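PDB 2H2Y: ubiquitin-conjugating enzyme from Plasmodium falciparum 3D7, which probably transfers activated ubiquitin to target proteins as an E2 ubiquitin-conjugating enzyme, this chain being the catalytic UBC domain of a longer, probably membrane-anchored protein. Local coordinates for residues Y23-E28 / S47-W52. Sequence-based numbering, arbitrary orientation.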
# COMPACT_ATOMS: atom_id res chain seq x y z
N TYR A 23 6.09 -11.62 10.66
CA TYR A 23 5.04 -12.61 10.49
C TYR A 23 3.78 -11.93 9.97
O TYR A 23 3.27 -12.27 8.91
CB TYR A 23 4.76 -13.31 11.82
CG TYR A 23 3.60 -14.29 11.80
CD1 TYR A 23 2.28 -13.84 11.86
CD2 TYR A 23 3.83 -15.67 11.72
CE1 TYR A 23 1.22 -14.73 11.85
CE2 TYR A 23 2.77 -16.57 11.71
CZ TYR A 23 1.46 -16.09 11.77
OH TYR A 23 0.40 -16.97 11.75
N ARG A 24 3.27 -10.97 10.74
CA ARG A 24 2.08 -10.24 10.34
C ARG A 24 2.27 -9.57 8.97
O ARG A 24 1.35 -9.55 8.16
CB ARG A 24 1.74 -9.19 11.39
CG ARG A 24 0.66 -8.21 10.99
CD ARG A 24 -0.56 -8.93 10.47
NE ARG A 24 -1.61 -7.99 10.12
CZ ARG A 24 -2.27 -7.25 11.02
NH1 ARG A 24 -1.97 -7.35 12.30
NH2 ARG A 24 -3.22 -6.42 10.61
N ILE A 25 3.46 -9.04 8.72
CA ILE A 25 3.73 -8.39 7.44
C ILE A 25 3.62 -9.42 6.33
O ILE A 25 3.02 -9.17 5.28
CB ILE A 25 5.15 -7.75 7.43
CG1 ILE A 25 5.11 -6.44 8.22
CG2 ILE A 25 5.61 -7.47 6.01
CD1 ILE A 25 6.47 -5.87 8.50
N GLN A 26 4.21 -10.59 6.55
CA GLN A 26 4.14 -11.65 5.55
C GLN A 26 2.69 -12.05 5.31
O GLN A 26 2.28 -12.25 4.17
CB GLN A 26 4.94 -12.86 6.02
CG GLN A 26 4.68 -14.11 5.21
CD GLN A 26 5.58 -15.24 5.64
OE1 GLN A 26 6.67 -15.40 5.11
NE2 GLN A 26 5.14 -16.01 6.62
N LYS A 27 1.92 -12.14 6.38
CA LYS A 27 0.52 -12.51 6.24
C LYS A 27 -0.18 -11.44 5.41
O LYS A 27 -1.04 -11.76 4.58
CB LYS A 27 -0.14 -12.64 7.62
CG LYS A 27 -1.39 -13.52 7.60
CD LYS A 27 -1.70 -14.09 8.98
CE LYS A 27 -2.36 -13.07 9.88
NZ LYS A 27 -3.70 -12.69 9.36
N GLU A 28 0.20 -10.18 5.61
CA GLU A 28 -0.38 -9.07 4.87
C GLU A 28 0.01 -9.10 3.39
O GLU A 28 -0.77 -8.68 2.53
CB GLU A 28 0.04 -7.74 5.48
CG GLU A 28 -0.59 -7.49 6.83
CD GLU A 28 -2.06 -7.13 6.74
OE1 GLU A 28 -2.73 -7.12 7.79
OE2 GLU A 28 -2.54 -6.86 5.62
N SER A 47 15.46 -8.71 0.32
CA SER A 47 16.23 -8.71 1.57
C SER A 47 15.66 -7.74 2.61
O SER A 47 16.34 -7.40 3.59
CB SER A 47 17.70 -8.35 1.31
OG SER A 47 17.89 -6.95 1.34
N ASN A 48 14.43 -7.30 2.40
CA ASN A 48 13.78 -6.39 3.34
C ASN A 48 12.28 -6.41 3.09
O ASN A 48 11.77 -5.65 2.25
CB ASN A 48 14.30 -4.96 3.16
CG ASN A 48 13.83 -4.04 4.26
OD1 ASN A 48 12.87 -4.35 4.98
ND2 ASN A 48 14.48 -2.89 4.40
N ILE A 49 11.57 -7.27 3.82
CA ILE A 49 10.13 -7.40 3.64
C ILE A 49 9.35 -6.18 4.14
O ILE A 49 8.19 -5.98 3.78
CB ILE A 49 9.60 -8.69 4.31
CG1 ILE A 49 8.25 -9.08 3.72
CG2 ILE A 49 9.49 -8.51 5.81
CD1 ILE A 49 7.79 -10.45 4.12
N ARG A 50 10.02 -5.36 4.95
CA ARG A 50 9.43 -4.16 5.52
C ARG A 50 9.11 -3.08 4.49
O ARG A 50 8.28 -2.22 4.73
CB ARG A 50 10.36 -3.55 6.57
CG ARG A 50 10.76 -4.48 7.71
CD ARG A 50 9.56 -4.96 8.48
NE ARG A 50 9.92 -5.70 9.69
CZ ARG A 50 10.21 -5.13 10.85
NH1 ARG A 50 10.17 -3.81 10.98
NH2 ARG A 50 10.54 -5.89 11.90
N ILE A 51 9.76 -3.14 3.33
CA ILE A 51 9.53 -2.12 2.31
C ILE A 51 8.78 -2.61 1.08
O ILE A 51 9.25 -3.49 0.38
CB ILE A 51 10.85 -1.52 1.80
CG1 ILE A 51 11.68 -0.99 2.98
CG2 ILE A 51 10.57 -0.40 0.83
CD1 ILE A 51 13.09 -0.62 2.59
N TRP A 52 7.61 -2.02 0.82
CA TRP A 52 6.82 -2.39 -0.35
C TRP A 52 6.61 -1.16 -1.23
O TRP A 52 6.62 -0.02 -0.77
CB TRP A 52 5.43 -2.89 0.04
CG TRP A 52 5.33 -4.09 0.91
CD1 TRP A 52 6.35 -4.74 1.54
CD2 TRP A 52 4.12 -4.73 1.32
NE1 TRP A 52 5.84 -5.74 2.33
CE2 TRP A 52 4.47 -5.76 2.21
CE3 TRP A 52 2.76 -4.53 1.02
CZ2 TRP A 52 3.52 -6.59 2.82
CZ3 TRP A 52 1.81 -5.35 1.62
CH2 TRP A 52 2.20 -6.37 2.51
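Glu28 OE1 is gripped by two nitrogens of Arg24 one turn earlier in the helix: NE at 2.7 Å and NH2 at 2.9 Å, a side-on grip with OE1 lying in the guanidinium plane of Arg24. NE uses the anti lone pair of that oxygen, and the salt bridge, together with bonds from Arg24 NH2 to Pro115 O and from Ile119 N to Glu28 OE2, holds the carboxylate turned away from the Trp52 indole. What Glu28 offers Trp52 is its stem: CB lies 3.9 Å from CH2, while the chain folds away at chi2 (-73°). The rim of the indole borders the helix backbone, with Ile25 O in the ring plane, 3.6 Å from CZ2.

Helix 21-34 is the N-terminal helix of the UBC fold, and here it packs against the turn leading into strand 51-57 of the antiparallel sheet. Ile25 fills the junction. With CG2 anti to its backbone N, that methyl meets Ile49 CG1 at 3.8 Å and also touches Trp52 CZ2, whereas CD1, at the end of the other branch, lies against the aliphatic part of Arg50, the two side chains crossing at about a right angle. The indole NE1 makes a weak bond of 2.8 Å to Ile49 O, bent to 127°, tying the ring back to the type I turn of Asn48 to Ile51. Phe75 packs edge-to-face with the same indole.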